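Local coordinates for protein cGAS/DncV-like nucleotidyltransferase in E. coli homolog (Elizabethkingia meningoseptica ATCC 13253 = NBRC 12535, PDB 6E0O) that synthesises cyclic dinucleotide second messengers from nucleoside triphosphates as part of a CBASS antiphage defence system, at residues 9-14 with 287-292; 194-199 with 241-246; 230-233 with 237-240. All coordinates share one frame; numbering follows the deposited sequence.

Contact 1 of 3, residues 9-14 with 287-292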
loop_
_atom_site.group_PDB
_atom_site.type_symbol
_atom_site.label_atom_id
_atom_site.label_comp_id
_atom_site.label_asym_id
_atom_site.label_seq_id
_atom_site.Cartn_x
_atom_site.Cartn_y
_atom_site.Cartn_z
ATOM N N ILE A 9 -14.441 15.277 5.118
ATOM C CA ILE A 9 -14.362 14.442 6.313
ATOM C C ILE A 9 -14.888 13.044 6.012
ATOM O O ILE A 9 -14.282 12.037 6.394
ATOM C CB ILE A 9 -15.108 15.101 7.487
ATOM C CG1 ILE A 9 -14.384 16.390 7.900
ATOM C CG2 ILE A 9 -15.219 14.129 8.654
ATOM C CD1 ILE A 9 -15.163 17.249 8.877
ATOM N N ASN A 10 -16.028 12.957 5.324
ATOM C CA ASN A 10 -16.586 11.644 5.014
ATOM C C ASN A 10 -15.623 10.822 4.170
ATOM O O ASN A 10 -15.417 9.630 4.429
ATOM C CB ASN A 10 -17.927 11.794 4.294
ATOM C CG ASN A 10 -18.997 12.412 5.172
ATOM O OD1 ASN A 10 -18.848 12.489 6.389
ATOM N ND2 ASN A 10 -20.090 12.846 4.554
ATOM N N TRP A 11 -15.014 11.446 3.163
ATOM C CA TRP A 11 -14.077 10.733 2.310
ATOM C C TRP A 11 -12.799 10.343 3.036
ATOM O O TRP A 11 -12.058 9.483 2.547
ATOM C CB TRP A 11 -13.654 11.619 1.150
ATOM C CG TRP A 11 -14.628 11.728 0.044
ATOM C CD1 TRP A 11 -15.737 10.962 -0.174
ATOM C CD2 TRP A 11 -14.572 12.669 -1.018
ATOM N NE1 TRP A 11 -16.371 11.371 -1.324
ATOM C CE2 TRP A 11 -15.671 12.420 -1.860
ATOM C CE3 TRP A 11 -13.683 13.689 -1.354
ATOM C CZ2 TRP A 11 -15.915 13.174 -3.001
ATOM C CZ3 TRP A 11 -13.925 14.430 -2.483
ATOM C CH2 TRP A 11 -15.027 14.168 -3.299
ATOM N N SER A 12 -12.499 10.989 4.152
ATOM C CA SER A 12 -11.267 10.725 4.868
ATOM C C SER A 12 -11.355 9.500 5.761
ATOM O O SER A 12 -10.339 9.117 6.344
ATOM C CB SER A 12 -10.889 11.937 5.719
ATOM O OG SER A 12 -11.696 11.991 6.878
ATOM N N ARG A 13 -12.532 8.894 5.896
ATOM C CA ARG A 13 -12.704 7.780 6.817
ATOM C C ARG A 13 -12.305 6.455 6.171
ATOM O O ARG A 13 -12.533 6.247 4.979
ATOM C CB ARG A 13 -14.166 7.704 7.260
ATOM C CG ARG A 13 -14.645 8.938 8.019
ATOM C CD ARG A 13 -13.975 8.983 9.382
ATOM N NE ARG A 13 -14.351 10.127 10.212
ATOM C CZ ARG A 13 -13.611 11.223 10.367
ATOM N NH1 ARG A 13 -12.450 11.360 9.725
ATOM N NH2 ARG A 13 -14.039 12.191 11.167
ATOM N N PRO A 14 -11.742 5.526 6.949
ATOM C CA PRO A 14 -11.513 4.176 6.417
ATOM C C PRO A 14 -12.847 3.526 6.099
ATOM O O PRO A 14 -13.829 3.693 6.826
ATOM C CB PRO A 14 -10.809 3.436 7.563
ATOM C CG PRO A 14 -10.480 4.438 8.577
ATOM C CD PRO A 14 -11.362 5.644 8.366
ATOM N N ASN A 287 -8.137 20.420 -9.950
ATOM C CA ASN A 287 -9.231 20.794 -10.836
ATOM C C ASN A 287 -10.530 20.101 -10.438
ATOM O O ASN A 287 -11.601 20.721 -10.448
ATOM C CB ASN A 287 -8.869 20.438 -12.279
ATOM C CG ASN A 287 -7.741 21.281 -12.831
ATOM O OD1 ASN A 287 -7.379 22.306 -12.261
ATOM N ND2 ASN A 287 -7.194 20.863 -13.968
ATOM N N TYR A 288 -10.455 18.816 -10.090
ATOM C CA TYR A 288 -11.646 18.069 -9.705
ATOM C C TYR A 288 -12.259 18.640 -8.439
ATOM O O TYR A 288 -13.484 18.754 -8.327
ATOM C CB TYR A 288 -11.270 16.609 -9.478
ATOM C CG TYR A 288 -12.452 15.724 -9.172
ATOM C CD1 TYR A 288 -13.244 15.229 -10.192
ATOM C CD2 TYR A 288 -12.772 15.374 -7.870
ATOM C CE1 TYR A 288 -14.321 14.412 -9.936
ATOM C CE2 TYR A 288 -13.850 14.554 -7.598
ATOM C CZ TYR A 288 -14.628 14.083 -8.644
ATOM O OH TYR A 288 -15.706 13.269 -8.396
ATOM N N LEU A 289 -11.418 18.981 -7.463
ATOM C CA LEU A 289 -11.894 19.502 -6.192
ATOM C C LEU A 289 -12.392 20.936 -6.292
ATOM O O LEU A 289 -13.223 21.343 -5.475
ATOM C CB LEU A 289 -10.778 19.380 -5.155
ATOM C CG LEU A 289 -10.427 17.926 -4.809
ATOM C CD1 LEU A 289 -9.068 17.823 -4.119
ATOM C CD2 LEU A 289 -11.519 17.287 -3.963
ATOM N N GLY A 290 -11.933 21.694 -7.279
ATOM C CA GLY A 290 -12.465 23.024 -7.470
ATOM C C GLY A 290 -11.855 24.066 -6.582
ATOM O O GLY A 290 -12.502 25.082 -6.307
ATOM N N TYR A 291 -10.633 23.835 -6.110
ATOM C CA TYR A 291 -9.901 24.858 -5.386
ATOM C C TYR A 291 -9.635 26.062 -6.278
ATOM O O TYR A 291 -9.449 25.943 -7.491
ATOM C CB TYR A 291 -8.569 24.299 -4.891
ATOM C CG TYR A 291 -8.702 23.503 -3.624
ATOM C CD1 TYR A 291 -8.937 24.137 -2.410
ATOM C CD2 TYR A 291 -8.611 22.121 -3.636
ATOM C CE1 TYR A 291 -9.072 23.424 -1.249
ATOM C CE2 TYR A 291 -8.723 21.402 -2.472
ATOM C CZ TYR A 291 -8.942 22.061 -1.282
ATOM O OH TYR A 291 -9.098 21.321 -0.132
ATOM N N GLN A 292 -9.607 27.230 -5.653
ATOM C CA GLN A 292 -9.385 28.489 -6.346
ATOM C C GLN A 292 -8.203 29.236 -5.732
ATOM O O GLN A 292 -7.746 28.923 -4.632
ATOM C CB GLN A 292 -10.659 29.343 -6.282
ATOM C CG GLN A 292 -11.056 29.839 -4.888
ATOM C CD GLN A 292 -11.647 28.762 -3.977
ATOM O OE1 GLN A 292 -11.705 27.583 -4.330
ATOM N NE2 GLN A 292 -12.082 29.175 -2.785
ATOM O OXT GLN A 292 -7.668 30.178 -6.320
#
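The indole of W11 meets the end of helix 275-289 with the rim of its six-membered ring. L289 CD2 lies near the plane of the indole and touches that rim, 4.0 Å from W11 CZ3. The neighbouring rim atom, W11 CH2, stands 4.5 Å from Y288 CE2; here the approach differs on the two rings, since CH2 sits at the edge of the phenol, close to its plane, while CE2 comes to the indole obliquely. The phenol and indole are therefore neighbours rather than a stack. F3 also meets the indole, with the two planes about 55° apart. A further flat group, the guanidinium of R13, has I9 CG2 over one face, displaced toward the rim.

Both sides reach out to meet, because the backbones stay well apart: W11 CA and L289 CA are 12.4 Å from each other. Y288 throws its ring out with CG anti to the backbone N (chi1 -176°), and its hydroxyl is held by R202. The side chains of W11 and L289 run past each other in opposite directions, and CD2 is the leucine atom that reaches the indole. No hydrogen bond crosses between the segments; the contact is small and wholly apolar.

Just beyond W11 the chain is tied down. I9 O takes both S12 OG at 2.6 Å and S12 N at 3.1 Å, the hydroxyl coming in 21° off the carbonyl plane. After L289, G290 leaves helical geometry with positive phi. In the fold, W11 also rests on V198 and R202, and L289 on I244, so the indole rim and the leucine lie where the N-terminal helix 5-11 and the end of the C-terminal helix 275-289 pack together against helices 188-205 and 236-252.

Contact 2 of 3, residues 194-199 with 241-246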
loop_
_atom_site.group_PDB
_atom_site.type_symbol
_atom_site.label_atom_id
_atom_site.label_comp_id
_atom_site.label_asym_id
_atom_site.label_seq_id
_atom_site.Cartn_x
_atom_site.Cartn_y
_atom_site.Cartn_z
ATOM N N ARG A 194 -6.363 9.089 2.307
ATOM C CA ARG A 194 -7.645 8.493 1.947
ATOM C C ARG A 194 -8.435 9.399 1.009
ATOM O O ARG A 194 -9.024 8.924 0.033
ATOM C CB ARG A 194 -8.435 8.136 3.200
ATOM C CG ARG A 194 -7.771 7.034 4.002
ATOM C CD ARG A 194 -8.646 6.645 5.205
ATOM N NE ARG A 194 -7.847 6.097 6.291
ATOM C CZ ARG A 194 -7.716 6.643 7.498
ATOM N NH1 ARG A 194 -8.348 7.767 7.820
ATOM N NH2 ARG A 194 -6.951 6.050 8.397
ATOM N N ILE A 195 -8.473 10.705 1.284
ATOM C CA ILE A 195 -9.186 11.614 0.386
ATOM C C ILE A 195 -8.615 11.523 -1.023
ATOM O O ILE A 195 -9.352 11.451 -2.010
ATOM C CB ILE A 195 -9.141 13.060 0.909
ATOM C CG1 ILE A 195 -10.001 13.219 2.155
ATOM C CG2 ILE A 195 -9.597 14.025 -0.185
ATOM C CD1 ILE A 195 -9.734 14.510 2.910
ATOM N N LEU A 196 -7.291 11.558 -1.139
ATOM C CA LEU A 196 -6.672 11.517 -2.457
ATOM C C LEU A 196 -6.879 10.172 -3.146
ATOM O O LEU A 196 -6.974 10.129 -4.373
ATOM C CB LEU A 196 -5.194 11.896 -2.361
ATOM C CG LEU A 196 -4.969 13.376 -2.021
ATOM C CD1 LEU A 196 -3.485 13.624 -1.770
ATOM C CD2 LEU A 196 -5.456 14.310 -3.105
ATOM N N LYS A 197 -6.955 9.074 -2.385
ATOM C CA LYS A 197 -7.315 7.790 -2.984
ATOM C C LYS A 197 -8.747 7.811 -3.512
ATOM O O LYS A 197 -9.030 7.267 -4.586
ATOM C CB LYS A 197 -7.106 6.652 -1.980
ATOM C CG LYS A 197 -5.631 6.347 -1.700
ATOM C CD LYS A 197 -5.441 5.226 -0.687
ATOM C CE LYS A 197 -5.900 3.883 -1.210
ATOM N NZ LYS A 197 -5.465 2.778 -0.305
ATOM N N VAL A 198 -9.670 8.425 -2.770
ATOM C CA VAL A 198 -11.038 8.568 -3.264
ATOM C C VAL A 198 -11.049 9.353 -4.569
ATOM O O VAL A 198 -11.703 8.965 -5.543
ATOM C CB VAL A 198 -11.921 9.242 -2.204
ATOM C CG1 VAL A 198 -13.242 9.710 -2.820
ATOM C CG2 VAL A 198 -12.173 8.304 -1.044
ATOM N N VAL A 199 -10.331 10.477 -4.607
ATOM C CA VAL A 199 -10.292 11.279 -5.826
ATOM C C VAL A 199 -9.666 10.484 -6.969
ATOM O O VAL A 199 -10.131 10.545 -8.113
ATOM C CB VAL A 199 -9.575 12.617 -5.566
ATOM C CG1 VAL A 199 -9.422 13.390 -6.858
ATOM C CG2 VAL A 199 -10.341 13.438 -4.533
ATOM N N ARG A 241 -5.821 21.587 0.657
ATOM C CA ARG A 241 -5.221 22.603 -0.200
ATOM C C ARG A 241 -3.714 22.659 0.007
ATOM O O ARG A 241 -2.938 22.638 -0.957
ATOM C CB ARG A 241 -5.842 23.967 0.097
ATOM C CG ARG A 241 -5.452 25.021 -0.903
ATOM C CD ARG A 241 -5.926 26.395 -0.460
ATOM N NE ARG A 241 -5.923 27.339 -1.573
ATOM C CZ ARG A 241 -4.866 28.033 -1.968
ATOM N NH1 ARG A 241 -3.705 27.900 -1.339
ATOM N NH2 ARG A 241 -4.979 28.861 -3.001
ATOM N N ASN A 242 -3.278 22.713 1.270
ATOM C CA ASN A 242 -1.848 22.772 1.555
ATOM C C ASN A 242 -1.115 21.562 0.985
ATOM O O ASN A 242 -0.023 21.697 0.425
ATOM C CB ASN A 242 -1.605 22.796 3.063
ATOM C CG ASN A 242 -1.964 24.099 3.713
ATOM O OD1 ASN A 242 -2.236 25.100 3.048
ATOM N ND2 ASN A 242 -1.947 24.104 5.038
ATOM N N VAL A 243 -1.695 20.366 1.144
ATOM C CA VAL A 243 -1.064 19.135 0.673
ATOM C C VAL A 243 -0.889 19.171 -0.837
ATOM O O VAL A 243 0.194 18.881 -1.363
ATOM C CB VAL A 243 -1.902 17.921 1.116
ATOM C CG1 VAL A 243 -1.508 16.665 0.344
ATOM C CG2 VAL A 243 -1.731 17.674 2.608
ATOM N N ILE A 244 -1.962 19.502 -1.559
ATOM C CA ILE A 244 -1.897 19.494 -3.019
ATOM C C ILE A 244 -0.897 20.537 -3.509
ATOM O O ILE A 244 -0.053 20.259 -4.372
ATOM C CB ILE A 244 -3.296 19.690 -3.632
ATOM C CG1 ILE A 244 -4.197 18.501 -3.280
ATOM C CG2 ILE A 244 -3.186 19.890 -5.132
ATOM C CD1 ILE A 244 -5.667 18.686 -3.628
ATOM N N VAL A 245 -0.980 21.760 -2.970
ATOM C CA VAL A 245 -0.076 22.820 -3.413
ATOM C C VAL A 245 1.372 22.441 -3.123
ATOM O O VAL A 245 2.263 22.642 -3.958
ATOM C CB VAL A 245 -0.446 24.159 -2.750
ATOM C CG1 VAL A 245 0.631 25.210 -3.029
ATOM C CG2 VAL A 245 -1.800 24.642 -3.238
ATOM N N LYS A 246 1.637 21.885 -1.937
ATOM C CA LYS A 246 3.012 21.549 -1.583
ATOM C C LYS A 246 3.585 20.487 -2.517
ATOM O O LYS A 246 4.710 20.625 -3.010
ATOM C CB LYS A 246 3.084 21.089 -0.128
ATOM C CG LYS A 246 4.475 20.670 0.335
ATOM C CD LYS A 246 5.520 21.748 0.152
ATOM C CE LYS A 246 6.834 21.377 0.835
ATOM N NZ LYS A 246 7.987 22.163 0.286
#
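L196 is the one residue of 194-199 that touches 241-246, and it takes two partners in succession as that helix goes by. At the start of the segment R241 turns elsewhere, its NH2 bonding to Q292 O, and N242 takes no part in the leucine contact. V243 comes next and points at L196. Its CG1, anti to the backbone N (chi1 165°), is the branch that does the work, 4.2 Å from L196 CD1, and the two side chains run at a slant to each other.

I244 follows and meets the leucine's second methyl with the outer part of its long branch, I244 CG1 and CD1 both lying 4.4 Å from L196 CD2. The same CD1 also packs on L289 of helix 275-289, so I244 lies between leucines of two helices. V245 faces W286 of helix 275-289, and K246 ends the segment with a salt bridge from its NZ to D250 OD1.

The fork of L196 is thus shared, one methyl per neighbour. The helices keep 9.3 Å between L196 CA and I244 CA, and all three touching residues are buried, with no polar atom involved across the gap. L196 also touches I219 and V223 of helix 216-224.

This is ordinary helix-helix packing in the core of the helical part of a CD-NTase. One residue along from L196, K197 turns away from helix 236-252 and bonds through NZ to S216 OG, T54 O and the bound ligand; K197 and S216 probably also contact GTP. The leucine therefore packs behind a helix whose other side lines the nucleotide pocket.

Contact 3 of 3, residues 230-233 with 237-240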
loop_
_atom_site.group_PDB
_atom_site.type_symbol
_atom_site.label_atom_id
_atom_site.label_comp_id
_atom_site.label_asym_id
_atom_site.label_seq_id
_atom_site.Cartn_x
_atom_site.Cartn_y
_atom_site.Cartn_z
ATOM N N GLN A 230 2.030 21.575 7.706
ATOM C CA GLN A 230 1.001 21.880 6.719
ATOM C C GLN A 230 -0.347 21.274 7.081
ATOM O O GLN A 230 -1.346 21.576 6.421
ATOM C CB GLN A 230 1.405 21.336 5.344
ATOM C CG GLN A 230 2.689 21.895 4.798
ATOM C CD GLN A 230 2.557 23.357 4.453
ATOM O OE1 GLN A 230 1.615 23.766 3.768
ATOM N NE2 GLN A 230 3.497 24.161 4.930
ATOM N N PHE A 231 -0.394 20.399 8.082
ATOM C CA PHE A 231 -1.624 19.723 8.476
ATOM C C PHE A 231 -2.266 20.527 9.602
ATOM O O PHE A 231 -1.687 20.677 10.680
ATOM C CB PHE A 231 -1.306 18.280 8.881
ATOM C CG PHE A 231 -0.745 17.449 7.745
ATOM C CD1 PHE A 231 0.601 17.500 7.435
ATOM C CD2 PHE A 231 -1.565 16.633 6.986
ATOM C CE1 PHE A 231 1.128 16.757 6.398
ATOM C CE2 PHE A 231 -1.044 15.879 5.940
ATOM C CZ PHE A 231 0.305 15.943 5.648
ATOM N N ILE A 232 -3.447 21.071 9.330
ATOM C CA ILE A 232 -4.084 22.053 10.198
ATOM C C ILE A 232 -5.201 21.355 10.951
ATOM O O ILE A 232 -6.207 20.951 10.358
ATOM C CB ILE A 232 -4.647 23.228 9.394
ATOM C CG1 ILE A 232 -3.573 23.869 8.533
ATOM C CG2 ILE A 232 -5.301 24.249 10.337
ATOM C CD1 ILE A 232 -4.177 24.772 7.476
ATOM N N SER A 233 -5.047 21.248 12.263
ATOM C CA SER A 233 -6.037 20.568 13.078
ATOM C C SER A 233 -7.427 21.116 12.795
ATOM O O SER A 233 -7.654 22.328 12.837
ATOM C CB SER A 233 -5.693 20.776 14.552
ATOM O OG SER A 233 -6.651 20.158 15.383
ATOM N N THR A 237 -10.396 21.222 4.599
ATOM C CA THR A 237 -10.333 21.919 3.322
ATOM C C THR A 237 -8.985 22.602 3.152
ATOM O O THR A 237 -8.350 22.499 2.096
ATOM C CB THR A 237 -11.478 22.934 3.218
ATOM O OG1 THR A 237 -12.744 22.258 3.259
ATOM C CG2 THR A 237 -11.382 23.713 1.921
ATOM N N GLN A 238 -8.527 23.313 4.183
ATOM C CA GLN A 238 -7.262 24.027 4.049
ATOM C C GLN A 238 -6.076 23.066 4.093
ATOM O O GLN A 238 -5.065 23.288 3.415
ATOM C CB GLN A 238 -7.128 25.117 5.108
ATOM C CG GLN A 238 -6.036 26.114 4.767
ATOM C CD GLN A 238 -6.375 26.992 3.546
ATOM O OE1 GLN A 238 -7.491 26.963 3.006
ATOM N NE2 GLN A 238 -5.403 27.766 3.104
ATOM N N THR A 239 -6.168 22.001 4.898
ATOM C CA THR A 239 -5.090 21.016 4.915
ATOM C C THR A 239 -4.927 20.379 3.544
ATOM O O THR A 239 -3.807 20.231 3.045
ATOM C CB THR A 239 -5.360 19.936 5.967
ATOM O OG1 THR A 239 -5.295 20.510 7.273
ATOM C CG2 THR A 239 -4.341 18.803 5.855
ATOM N N LEU A 240 -6.043 19.986 2.926
ATOM C CA LEU A 240 -5.980 19.350 1.613
ATOM C C LEU A 240 -5.425 20.314 0.579
ATOM O O LEU A 240 -4.618 19.927 -0.269
ATOM C CB LEU A 240 -7.364 18.843 1.216
ATOM C CG LEU A 240 -7.489 18.108 -0.123
ATOM C CD1 LEU A 240 -6.606 16.873 -0.176
ATOM C CD2 LEU A 240 -8.957 17.758 -0.351
#
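T239 presents its two branches to different parts of 230-233: the methyl overlaps F231 and the hydroxyl meets the backbone of I232. T239 CG2 comes obliquely to the phenyl ring, 3.7 Å from F231 CD2, and lies 3.9 Å from F231 CA, so it sits in the angle between ring and main chain. The two side chains cross at about a right angle. F231 leaves its backbone pointing away from the helix segment, and its ring packs on L188 and V226. CD2 is the nearest ring atom to the threonine methyl, with CG and CE2 a little farther off.

The other branch makes the polar link. I232 N donates to T239 OG1 over 2.8 Å at 160°, a fairly straight bond. With chi1 at -67° the oxygen stands beside its own backbone N, and the methyl is anti to that N; this setting is what lets each branch find its partner. I232 CB also lies close, 3.5 Å from T239 OG1.

I232 then extends its chain over the helix surface. Its CD1 rests 3.5 Å from Q238 CG, at a place where the glutamine, bent at chi2 (69°), carries its amide off and leaves aliphatic carbons for the isoleucine. The carbonyl of Q230 comes near the helix backbone, Q230 O lying 4.1 Å from T239 CA while accepting from N242 ND2. N235 OD1 meets Q238 N in the first turn.

Here the loop between helices 216-224 and 236-252 folds back on the start of the helix it leads into, far from the nucleotide. Two bonds grip the threonine hydroxyl: besides accepting from I232 N, OG1 bonds to the carbonyl of N235, to which it must give its own proton. That fixes the hydroxyl's rotation and satisfies a buried polar atom.

Helix 236-252 takes part in contacts 2 and 3 directly, and contact 1 joins them through L289, whose CD1 packs on both I244 and L240. Contact 2 is the buried one; contacts 1 and 3 are partly buried and lie farther from the centre of the chain. Contacts 1 and 2 are purely apolar across their segments and small in area, whereas contact 3, between residues close in sequence, buries more surface and adds a hydrogen bond. Polar ties also run between the contacts: S12 O to R194 NH1 and Y291 OH to T237 O. These connect the two terminal segments of contact 1 to helices 188-205 and 236-252.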